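Local coordinates for flavin-dependent thymidylate synthase (PDB 6J61), which probably catalyses the reductive methylation of dUMP to dTMP, using methylenetetrahydrofolate as methyl donor and NADPH with its bound FAD as the reducing system, at residues A[141-146]-A[154-159]; A[72-77]-A[162-167]; A[86-91]-A[166-171]. One frame throughout, in Å; residues are numbered along the deposited sequence.

Contact 1. Residues A[141-146]-A[154-159]. With PO4 (phosphate ion), chain G.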
loop_
_atom_site.group_PDB
_atom_site.type_symbol
_atom_site.label_atom_id
_atom_site.label_comp_id
_atom_site.label_asym_id
_atom_site.label_seq_id
_atom_site.Cartn_x
_atom_site.Cartn_y
_atom_site.Cartn_z
ATOM N N GLY A 141 -34.709 10.910 16.243
ATOM C CA GLY A 141 -36.128 11.081 15.996
ATOM C C GLY A 141 -36.318 11.317 14.512
ATOM O O GLY A 141 -37.121 10.645 13.856
ATOM N N ALA A 142 -35.555 12.271 13.983
ATOM C CA ALA A 142 -35.597 12.615 12.567
ATOM C C ALA A 142 -35.306 11.379 11.716
ATOM O O ALA A 142 -35.985 11.110 10.732
ATOM C CB ALA A 142 -34.585 13.710 12.275
ATOM N N TYR A 143 -34.292 10.626 12.106
ATOM C CA TYR A 143 -33.927 9.417 11.388
ATOM C C TYR A 143 -35.113 8.453 11.291
ATOM O O TYR A 143 -35.409 7.931 10.216
ATOM C CB TYR A 143 -32.775 8.729 12.101
ATOM C CG TYR A 143 -32.358 7.428 11.475
ATOM C CD1 TYR A 143 -31.868 7.389 10.167
ATOM C CD2 TYR A 143 -32.392 6.238 12.208
ATOM C CE1 TYR A 143 -31.412 6.192 9.606
ATOM C CE2 TYR A 143 -31.939 5.041 11.658
ATOM C CZ TYR A 143 -31.447 5.028 10.359
ATOM O OH TYR A 143 -30.964 3.859 9.826
ATOM N N ARG A 144 -35.777 8.210 12.421
ATOM C CA ARG A 144 -36.937 7.316 12.450
ATOM C C ARG A 144 -38.056 7.869 11.570
ATOM O O ARG A 144 -38.605 7.157 10.730
ATOM C CB ARG A 144 -37.448 7.143 13.887
ATOM C CG ARG A 144 -36.775 6.009 14.669
ATOM C CD ARG A 144 -37.163 6.038 16.148
ATOM N NE ARG A 144 -36.586 4.926 16.909
ATOM C CZ ARG A 144 -36.952 3.653 16.774
ATOM N NH1 ARG A 144 -37.899 3.324 15.899
ATOM N NH2 ARG A 144 -36.382 2.711 17.521
ATOM N N ALA A 145 -38.381 9.143 11.771
ATOM C CA ALA A 145 -39.416 9.811 10.998
ATOM C C ALA A 145 -39.159 9.620 9.505
ATOM O O ALA A 145 -40.008 9.091 8.780
ATOM C CB ALA A 145 -39.433 11.292 11.337
ATOM N N LEU A 146 -37.980 10.051 9.059
ATOM C CA LEU A 146 -37.585 9.929 7.660
ATOM C C LEU A 146 -37.787 8.517 7.134
ATOM O O LEU A 146 -38.315 8.327 6.039
ATOM C CB LEU A 146 -36.118 10.308 7.490
ATOM C CG LEU A 146 -35.757 11.782 7.607
ATOM C CD1 LEU A 146 -34.258 11.906 7.790
ATOM C CD2 LEU A 146 -36.223 12.523 6.370
ATOM N N GLU A 154 -29.780 4.750 3.087
ATOM C CA GLU A 154 -28.558 5.446 2.707
ATOM C C GLU A 154 -28.624 6.958 2.889
ATOM O O GLU A 154 -27.622 7.599 3.211
ATOM C CB GLU A 154 -28.218 5.133 1.255
ATOM C CG GLU A 154 -29.313 5.507 0.270
ATOM C CD GLU A 154 -28.797 5.577 -1.152
ATOM O OE1 GLU A 154 -28.112 4.624 -1.586
ATOM O OE2 GLU A 154 -29.077 6.588 -1.833
ATOM N N MET A 155 -29.800 7.532 2.668
ATOM C CA MET A 155 -29.964 8.970 2.809
ATOM C C MET A 155 -30.403 9.332 4.210
ATOM O O MET A 155 -29.947 10.328 4.775
ATOM C CB MET A 155 -31.003 9.505 1.820
ATOM C CG MET A 155 -30.483 9.808 0.431
ATOM S SD MET A 155 -31.667 10.826 -0.475
ATOM C CE MET A 155 -31.229 12.452 0.154
ATOM N N ALA A 156 -31.298 8.521 4.761
ATOM C CA ALA A 156 -31.834 8.760 6.093
ATOM C C ALA A 156 -30.774 8.918 7.178
ATOM O O ALA A 156 -30.821 9.858 7.973
ATOM C CB ALA A 156 -32.794 7.645 6.461
ATOM N N ARG A 157 -29.810 8.009 7.199
ATOM C CA ARG A 157 -28.768 8.036 8.211
ATOM C C ARG A 157 -27.840 9.254 8.234
ATOM O O ARG A 157 -26.932 9.299 9.052
ATOM C CB ARG A 157 -27.929 6.758 8.114
ATOM C CG ARG A 157 -27.258 6.519 6.754
ATOM C CD ARG A 157 -26.063 7.438 6.502
ATOM N NE ARG A 157 -25.512 7.211 5.168
ATOM C CZ ARG A 157 -24.745 6.175 4.835
ATOM N NH1 ARG A 157 -24.415 5.267 5.749
ATOM N NH2 ARG A 157 -24.346 6.023 3.577
ATOM N N MET A 158 -28.055 10.244 7.374
ATOM C CA MET A 158 -27.159 11.401 7.376
ATOM C C MET A 158 -27.406 12.380 8.524
ATOM O O MET A 158 -26.484 13.090 8.946
ATOM C CB MET A 158 -27.231 12.163 6.047
ATOM C CG MET A 158 -28.476 13.013 5.846
ATOM S SD MET A 158 -28.396 13.937 4.298
ATOM C CE MET A 158 -28.635 12.638 3.156
ATOM N N VAL A 159 -28.642 12.424 9.020
ATOM C CA VAL A 159 -28.995 13.317 10.120
ATOM C C VAL A 159 -28.449 12.841 11.466
ATOM O O VAL A 159 -28.564 13.546 12.464
ATOM C CB VAL A 159 -30.521 13.468 10.254
ATOM C CG1 VAL A 159 -31.048 14.355 9.161
ATOM C CG2 VAL A 159 -31.179 12.107 10.174
HETATM P P PO4 G . -21.514 3.469 4.113
HETATM O O1 PO4 G . -21.910 3.414 5.548
HETATM O O2 PO4 G . -20.126 3.984 4.002
HETATM O O3 PO4 G . -21.585 2.106 3.523
HETATM O O4 PO4 G . -22.433 4.372 3.378
#
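Val-159 and Leu-146 meet tip to tip, CG2 of the valine 3.9 Å from CD1 of the leucine, and the same CG2 lies 4.3 Å from CB of Ala-142. Ala-156 suits its place because a lone methyl lets the two backbones come close: its CA is 5.7 Å from Tyr-143 CA.

The aromatic contact is made by an edge. Chi1 of 177° turns the Tyr-143 ring away from its own backbone N and across to residues 154-159, where CE1 reaches 3.7 Å from Ala-156 CB and 3.8 Å from Arg-157 CB. The backbone N of Arg-157 and O of Ala-156 lie near the ring plane, at its rim. The phenol oxygen is hydrogen-bonded to the backbone N of Leu-98.

The polar contact leads away from 141-146. Arg-157 hydrogen-bonds a phosphate ion, probably from the crystallisation liquor, with Arg-157 NH1 3.1 Å from phosphate O1. Ser-92, Gly-93 and, from the second subunit, Arg-82 and Gln-79 also hold the ion, consistent with the predicted dUMP site shared between subunits.

Helix 132-148 thus packs on helix 153-156 and the residues after it, while Leu-131 and Leu-132 of the second subunit pack on Ala-142 and Val-159.

Contact 2. Residues A[72-77]-A[162-167]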
loop_
_atom_site.group_PDB
_atom_site.type_symbol
_atom_site.label_atom_id
_atom_site.label_comp_id
_atom_site.label_asym_id
_atom_site.label_seq_id
_atom_site.Cartn_x
_atom_site.Cartn_y
_atom_site.Cartn_z
ATOM N N ALA A 72 -17.233 1.010 17.719
ATOM C CA ALA A 72 -16.820 2.326 18.176
ATOM C C ALA A 72 -17.582 3.464 17.540
ATOM O O ALA A 72 -18.244 3.298 16.525
ATOM C CB ALA A 72 -15.329 2.512 17.910
ATOM N N PRO A 73 -17.487 4.660 18.140
ATOM C CA PRO A 73 -18.173 5.845 17.619
ATOM C C PRO A 73 -17.584 6.185 16.246
ATOM O O PRO A 73 -16.387 6.004 16.008
ATOM C CB PRO A 73 -17.858 6.911 18.665
ATOM C CG PRO A 73 -17.654 6.116 19.907
ATOM C CD PRO A 73 -16.844 4.954 19.431
ATOM N N ILE A 74 -18.419 6.684 15.347
ATOM C CA ILE A 74 -17.960 7.023 14.020
ATOM C C ILE A 74 -16.743 7.940 14.045
ATOM O O ILE A 74 -15.782 7.698 13.309
ATOM C CB ILE A 74 -19.110 7.653 13.195
ATOM C CG1 ILE A 74 -20.126 6.570 12.848
ATOM C CG2 ILE A 74 -18.596 8.264 11.914
ATOM C CD1 ILE A 74 -21.381 7.100 12.165
ATOM N N PHE A 75 -16.749 8.971 14.890
ATOM C CA PHE A 75 -15.602 9.880 14.915
ATOM C C PHE A 75 -14.302 9.176 15.332
ATOM O O PHE A 75 -13.208 9.627 15.005
ATOM C CB PHE A 75 -15.871 11.121 15.796
ATOM C CG PHE A 75 -15.785 10.868 17.271
ATOM C CD1 PHE A 75 -16.791 10.178 17.938
ATOM C CD2 PHE A 75 -14.694 11.333 17.997
ATOM C CE1 PHE A 75 -16.713 9.955 19.305
ATOM C CE2 PHE A 75 -14.606 11.115 19.365
ATOM C CZ PHE A 75 -15.618 10.424 20.025
ATOM N N VAL A 76 -14.416 8.067 16.047
ATOM C CA VAL A 76 -13.219 7.333 16.409
ATOM C C VAL A 76 -12.849 6.462 15.202
ATOM O O VAL A 76 -11.666 6.299 14.871
ATOM C CB VAL A 76 -13.453 6.456 17.647
ATOM C CG1 VAL A 76 -12.313 5.466 17.824
ATOM C CG2 VAL A 76 -13.542 7.338 18.870
ATOM N N ALA A 77 -13.867 5.933 14.533
ATOM C CA ALA A 77 -13.664 5.086 13.364
ATOM C C ALA A 77 -12.912 5.803 12.251
ATOM O O ALA A 77 -12.072 5.204 11.583
ATOM C CB ALA A 77 -14.998 4.586 12.842
ATOM N N LEU A 162 -21.986 12.151 14.768
ATOM C CA LEU A 162 -20.730 11.404 14.676
ATOM C C LEU A 162 -20.450 10.470 15.852
ATOM O O LEU A 162 -19.581 9.604 15.761
ATOM C CB LEU A 162 -19.554 12.381 14.502
ATOM C CG LEU A 162 -19.543 13.213 13.211
ATOM C CD1 LEU A 162 -18.443 14.253 13.233
ATOM C CD2 LEU A 162 -19.363 12.284 12.034
ATOM N N ASN A 163 -21.177 10.634 16.953
ATOM C CA ASN A 163 -20.962 9.765 18.111
ATOM C C ASN A 163 -21.731 8.449 17.986
ATOM O O ASN A 163 -21.710 7.613 18.889
ATOM C CB ASN A 163 -21.360 10.484 19.400
ATOM C CG ASN A 163 -22.843 10.778 19.467
ATOM O OD1 ASN A 163 -23.521 10.895 18.442
ATOM N ND2 ASN A 163 -23.353 10.920 20.679
ATOM N N LEU A 164 -22.417 8.275 16.861
ATOM C CA LEU A 164 -23.166 7.056 16.607
ATOM C C LEU A 164 -22.149 5.918 16.628
ATOM O O LEU A 164 -21.037 6.076 16.132
ATOM C CB LEU A 164 -23.823 7.115 15.222
ATOM C CG LEU A 164 -24.710 5.899 14.925
ATOM C CD1 LEU A 164 -26.055 6.116 15.613
ATOM C CD2 LEU A 164 -24.901 5.695 13.435
ATOM N N TYR A 165 -22.504 4.781 17.208
ATOM C CA TYR A 165 -21.577 3.663 17.231
ATOM C C TYR A 165 -21.605 2.959 15.886
ATOM O O TYR A 165 -22.569 3.089 15.132
ATOM C CB TYR A 165 -21.957 2.680 18.331
ATOM C CG TYR A 165 -21.241 2.929 19.632
ATOM C CD1 TYR A 165 -19.954 2.427 19.845
ATOM C CD2 TYR A 165 -21.832 3.697 20.646
ATOM C CE1 TYR A 165 -19.272 2.683 21.028
ATOM C CE2 TYR A 165 -21.159 3.964 21.836
ATOM C CZ TYR A 165 -19.875 3.453 22.018
ATOM O OH TYR A 165 -19.186 3.728 23.175
ATOM N N THR A 166 -20.545 2.216 15.587
ATOM C CA THR A 166 -20.446 1.470 14.338
ATOM C C THR A 166 -19.522 0.279 14.565
ATOM O O THR A 166 -18.694 0.300 15.472
ATOM C CB THR A 166 -19.893 2.355 13.196
ATOM O OG1 THR A 166 -19.754 1.571 12.005
ATOM C CG2 THR A 166 -18.537 2.938 13.576
ATOM N N GLU A 167 -19.670 -0.768 13.764
ATOM C CA GLU A 167 -18.825 -1.944 13.935
ATOM C C GLU A 167 -18.082 -2.280 12.672
ATOM O O GLU A 167 -18.547 -1.977 11.571
ATOM C CB GLU A 167 -19.639 -3.176 14.311
ATOM C CG GLU A 167 -20.538 -3.025 15.494
ATOM C CD GLU A 167 -21.212 -4.336 15.844
ATOM O OE1 GLU A 167 -22.197 -4.294 16.604
ATOM O OE2 GLU A 167 -20.758 -5.406 15.367
#
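Ala-72 and Thr-166 form an antiparallel hydrogen-bonded pair, each supplying a donor and an acceptor to the other. Ala-72 N reaches Thr-166 O at 2.8 Å, nearly straight (N-H...O 164°). In return Thr-166 N binds Ala-72 O, but the donor stands above the carbonyl plane and the bond is bent to 132°.

The next residue, Pro-73, has no N-H to give and ends strand 65-73 at the N-cap of helix 74-80. Its O accepts from both Val-76 N and Ala-77 N. The first turn of a helix leaves its own N-H groups without partners in the helix, and here residues 162-167 provide them: Leu-164 O takes Ile-74 N at 2.8 Å, and Leu-162 O takes Phe-75 N at 3.0 Å. Asn-163 and Tyr-165 have backbone hydrogen bonds elsewhere, to Tyr-103 and Glu-101.

Apolar side chains pack beside these bonds. Pro-73 CG sits over one face of the Tyr-165 ring, 4.2 Å from its centroid, a CH-pi contact suited to a rigid, flat-sided proline; the tyrosine hydroxyl goes on to Asp-11 and Lys-12 N. Ile-74 uses both branches: CD1 lies 3.9 Å from Leu-164 CB, and the side chain crosses that of Leu-162 at about a right angle, CG2 4.1 Å from CD2. Shortening Ile-74 to an alanine removes CG1, CG2 and CD1 and is likely to open a gap against Leu-162 CD2 and Leu-164 CB. Thr-166 divides its branches: OG1 (chi1 177°) is turned to Glu-90, while CG2 packs 4.0 Å from Ala-77 CB.

The chemistry implies a strand-to-helix junction held mainly by main-chain bonds in a buried setting, where the carbonyls of Leu-162 and Leu-164 take over as acceptors just where the strand pairing stops.

Contact 3. Residues A[86-91]-A[166-171]. With FAD (flavin-adenine dinucleotide), chain J.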
loop_
_atom_site.group_PDB
_atom_site.type_symbol
_atom_site.label_atom_id
_atom_site.label_comp_id
_atom_site.label_asym_id
_atom_site.label_seq_id
_atom_site.Cartn_x
_atom_site.Cartn_y
_atom_site.Cartn_z
ATOM N N ALA A 86 -4.298 -1.404 6.545
ATOM C CA ALA A 86 -5.136 -2.452 7.083
ATOM C C ALA A 86 -6.310 -2.821 6.166
ATOM O O ALA A 86 -6.607 -2.130 5.197
ATOM C CB ALA A 86 -5.656 -2.032 8.455
ATOM N N SER A 87 -6.957 -3.934 6.477
ATOM C CA SER A 87 -8.114 -4.379 5.721
ATOM C C SER A 87 -9.298 -4.192 6.666
ATOM O O SER A 87 -9.303 -4.706 7.785
ATOM C CB SER A 87 -7.958 -5.848 5.313
ATOM O OG SER A 87 -6.884 -6.019 4.395
ATOM N N VAL A 88 -10.293 -3.436 6.233
ATOM C CA VAL A 88 -11.437 -3.182 7.086
ATOM C C VAL A 88 -12.735 -3.488 6.375
ATOM O O VAL A 88 -12.799 -3.418 5.147
ATOM C CB VAL A 88 -11.453 -1.697 7.562
ATOM C CG1 VAL A 88 -10.853 -0.807 6.503
ATOM C CG2 VAL A 88 -12.875 -1.231 7.812
ATOM N N ASN A 89 -13.745 -3.889 7.151
ATOM C CA ASN A 89 -15.081 -4.132 6.624
ATOM C C ASN A 89 -16.053 -3.618 7.662
ATOM O O ASN A 89 -16.111 -4.118 8.777
ATOM C CB ASN A 89 -15.353 -5.603 6.338
ATOM C CG ASN A 89 -16.565 -5.780 5.430
ATOM O OD1 ASN A 89 -17.714 -5.713 5.874
ATOM N ND2 ASN A 89 -16.311 -5.961 4.143
ATOM N N GLU A 90 -16.805 -2.599 7.287
ATOM C CA GLU A 90 -17.736 -1.965 8.197
ATOM C C GLU A 90 -19.207 -2.182 7.855
ATOM O O GLU A 90 -19.563 -2.399 6.698
ATOM C CB GLU A 90 -17.411 -0.466 8.241
ATOM C CG GLU A 90 -18.444 0.416 8.915
ATOM C CD GLU A 90 -17.933 1.828 9.166
ATOM O OE1 GLU A 90 -17.337 2.423 8.241
ATOM O OE2 GLU A 90 -18.131 2.345 10.290
ATOM N N ILE A 91 -20.046 -2.133 8.886
ATOM C CA ILE A 91 -21.489 -2.263 8.743
ATOM C C ILE A 91 -21.970 -1.046 7.954
ATOM O O ILE A 91 -21.897 0.078 8.444
ATOM C CB ILE A 91 -22.174 -2.282 10.141
ATOM C CG1 ILE A 91 -22.207 -3.713 10.675
ATOM C CG2 ILE A 91 -23.577 -1.706 10.072
ATOM C CD1 ILE A 91 -22.943 -3.865 11.974
ATOM N N THR A 166 -20.545 2.216 15.587
ATOM C CA THR A 166 -20.446 1.470 14.338
ATOM C C THR A 166 -19.522 0.279 14.565
ATOM O O THR A 166 -18.694 0.300 15.472
ATOM C CB THR A 166 -19.893 2.355 13.196
ATOM O OG1 THR A 166 -19.754 1.571 12.005
ATOM C CG2 THR A 166 -18.537 2.938 13.576
ATOM N N GLU A 167 -19.670 -0.768 13.764
ATOM C CA GLU A 167 -18.825 -1.944 13.935
ATOM C C GLU A 167 -18.082 -2.280 12.672
ATOM O O GLU A 167 -18.547 -1.977 11.571
ATOM C CB GLU A 167 -19.639 -3.176 14.311
ATOM C CG GLU A 167 -20.538 -3.025 15.494
ATOM C CD GLU A 167 -21.212 -4.336 15.844
ATOM O OE1 GLU A 167 -22.197 -4.294 16.604
ATOM O OE2 GLU A 167 -20.758 -5.406 15.367
ATOM N N PHE A 168 -16.939 -2.941 12.843
ATOM C CA PHE A 168 -16.121 -3.364 11.724
ATOM C C PHE A 168 -15.077 -4.412 12.097
ATOM O O PHE A 168 -14.794 -4.656 13.269
ATOM C CB PHE A 168 -15.414 -2.158 11.098
ATOM C CG PHE A 168 -14.549 -1.378 12.065
ATOM C CD1 PHE A 168 -15.082 -0.321 12.796
ATOM C CD2 PHE A 168 -13.187 -1.666 12.192
ATOM C CE1 PHE A 168 -14.273 0.455 13.640
ATOM C CE2 PHE A 168 -12.369 -0.900 13.033
ATOM C CZ PHE A 168 -12.914 0.169 13.759
ATOM N N TYR A 169 -14.526 -5.041 11.067
ATOM C CA TYR A 169 -13.471 -6.029 11.218
ATOM C C TYR A 169 -12.192 -5.310 10.812
ATOM O O TYR A 169 -12.141 -4.681 9.757
ATOM C CB TYR A 169 -13.717 -7.221 10.287
ATOM C CG TYR A 169 -14.431 -8.373 10.951
ATOM C CD1 TYR A 169 -15.501 -8.145 11.819
ATOM C CD2 TYR A 169 -14.036 -9.695 10.714
ATOM C CE1 TYR A 169 -16.156 -9.200 12.440
ATOM C CE2 TYR A 169 -14.689 -10.765 11.327
ATOM C CZ TYR A 169 -15.748 -10.510 12.191
ATOM O OH TYR A 169 -16.413 -11.556 12.810
ATOM N N TRP A 170 -11.171 -5.391 11.651
ATOM C CA TRP A 170 -9.900 -4.744 11.375
ATOM C C TRP A 170 -8.829 -5.831 11.290
ATOM O O TRP A 170 -8.576 -6.555 12.255
ATOM C CB TRP A 170 -9.603 -3.732 12.493
ATOM C CG TRP A 170 -8.340 -2.922 12.337
ATOM C CD1 TRP A 170 -7.133 -3.141 12.952
ATOM C CD2 TRP A 170 -8.158 -1.777 11.503
ATOM N NE1 TRP A 170 -6.212 -2.199 12.547
ATOM C CE2 TRP A 170 -6.815 -1.351 11.657
ATOM C CE3 TRP A 170 -8.998 -1.064 10.636
ATOM C CZ2 TRP A 170 -6.296 -0.250 10.976
ATOM C CZ3 TRP A 170 -8.477 0.042 9.955
ATOM C CH2 TRP A 170 -7.140 0.435 10.130
ATOM N N LYS A 171 -8.228 -5.958 10.109
ATOM C CA LYS A 171 -7.175 -6.948 9.857
ATOM C C LYS A 171 -5.853 -6.230 9.594
ATOM O O LYS A 171 -5.738 -5.456 8.638
ATOM C CB LYS A 171 -7.533 -7.806 8.643
ATOM C CG LYS A 171 -6.658 -9.038 8.495
ATOM C CD LYS A 171 -5.431 -8.815 7.618
ATOM C CE LYS A 171 -5.781 -8.858 6.156
ATOM N NZ LYS A 171 -4.655 -8.434 5.281
HETATM P PA FAD J . -8.336 0.744 -2.864
HETATM O O1A FAD J . -8.536 1.010 -1.422
HETATM O O2A FAD J . -7.742 2.065 -3.568
HETATM O O5B FAD J . -7.313 -0.486 -3.022
HETATM C C5B FAD J . -7.093 -0.751 -4.409
HETATM C C4B FAD J . -6.295 -2.050 -4.528
HETATM O O4B FAD J . -4.956 -1.849 -4.015
HETATM C C3B FAD J . -6.913 -3.177 -3.699
HETATM O O3B FAD J . -7.906 -3.893 -4.421
HETATM C C2B FAD J . -5.692 -4.026 -3.333
HETATM O O2B FAD J . -5.380 -4.949 -4.391
HETATM C C1B FAD J . -4.590 -2.956 -3.117
HETATM N N9A FAD J . -4.523 -2.491 -1.697
HETATM C C8A FAD J . -4.686 -1.200 -1.234
HETATM N N7A FAD J . -4.558 -1.153 0.062
HETATM C C5A FAD J . -4.303 -2.402 0.532
HETATM C C6A FAD J . -4.071 -2.977 1.821
HETATM N N6A FAD J . -4.079 -2.192 2.956
HETATM N N1A FAD J . -3.841 -4.305 1.912
HETATM C C2A FAD J . -3.826 -5.096 0.829
HETATM N N3A FAD J . -4.037 -4.604 -0.398
HETATM C C4A FAD J . -4.277 -3.282 -0.592
HETATM N N1 FAD J . -17.015 -1.883 2.462
HETATM C C2 FAD J . -17.409 -2.091 3.725
HETATM O O2 FAD J . -16.626 -1.826 4.621
HETATM N N3 FAD J . -18.637 -2.586 4.050
HETATM C C4 FAD J . -19.570 -2.912 3.079
HETATM O O4 FAD J . -20.665 -3.354 3.381
HETATM C C4X FAD J . -19.180 -2.705 1.648
HETATM N N5 FAD J . -19.981 -2.986 0.627
HETATM C C5X FAD J . -19.602 -2.789 -0.675
HETATM C C6 FAD J . -20.507 -3.119 -1.752
HETATM C C7 FAD J . -20.130 -2.924 -3.084
HETATM C C7M FAD J . -21.113 -3.291 -4.182
HETATM C C8 FAD J . -18.831 -2.386 -3.399
HETATM C C8M FAD J . -18.397 -2.164 -4.838
HETATM C C9 FAD J . -17.934 -2.056 -2.367
HETATM C C9A FAD J . -18.288 -2.250 -0.988
HETATM N N10 FAD J . -17.394 -1.933 0.092
HETATM C C10 FAD J . -17.810 -2.153 1.402
HETATM C "C1'" FAD J . -16.040 -1.373 -0.117
HETATM C "C2'" FAD J . -15.026 -2.343 -0.769
HETATM O "O2'" FAD J . -14.913 -3.575 -0.035
HETATM C "C3'" FAD J . -13.655 -1.627 -0.877
HETATM O "O3'" FAD J . -13.183 -1.239 0.429
HETATM C "C4'" FAD J . -13.756 -0.364 -1.764
HETATM O "O4'" FAD J . -14.623 -0.590 -2.886
HETATM C "C5'" FAD J . -12.379 0.013 -2.264
HETATM O "O5'" FAD J . -11.989 -0.943 -3.247
HETATM P P FAD J . -10.390 -1.058 -3.229
HETATM O O1P FAD J . -9.939 -1.554 -1.896
HETATM O O2P FAD J . -9.956 -2.080 -4.395
HETATM O O3P FAD J . -9.778 0.436 -3.576
#
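Ser-87 and Lys-171 begin an antiparallel pairing in which strand 87-90 runs beside 166-171, their directions 159° apart and their axes 4.5 Å apart at the closest. Ser-87 and Asn-89 each exchange two backbone bonds, with Lys-171 and Tyr-169 respectively, and Ile-91 N adds a last one to Glu-167 O at 3.1 Å.

Val-88, Glu-90, Phe-168 and Trp-170 share one face. Val-88 CB lies 4.0 Å from Trp-170 CE3, its branched carbon suited to a strand. Glu-90, extended from a chi1 of 168°, crosses Thr-166 at about a right angle. Its OE2 accepts from OG1 in a bond that is very short as modelled; OE1 forms a salt bridge with Arg-82 of the second subunit. On the other face Lys-171 bends over Ser-87, and NZ gives OG a weak bond at 3.4 Å.

Strand 87-90 is an outermost strand of this chain's sheet, and its far edge holds the flavin: Glu-90 N donates to FAD O2 and Glu-90 O accepts from FAD N3, both at 2.8 Å. Ala-86, Asn-89 and Glu-90 belong to the FAD pocket, and 86-91 falls in what is probably the ThyX motif, with other subunits completing the site.

All three contacts are buried and all touch the second subunit. Contact 1 lies farthest out, about 33 Å from the chain's centre, measured centre to centre; contacts 2 and 3 lie nearer, at about 17 and 15 Å. These two share Thr-166 and Glu-167 and both use strand 165-173, which has strand 65-73 along one edge and strand 87-90 along the other; Ala-77 of contact 2 packs on Phe-168 of contact 3. Contact 1 sets helix 132-148 on helix 153-156 and the residues after it by side-chain packing, whereas backbone bonds dominate the two sheet contacts. Ligands are met differently too: an arginine side chain grips phosphate in contact 1, and main-chain atoms read the flavin in contact 3.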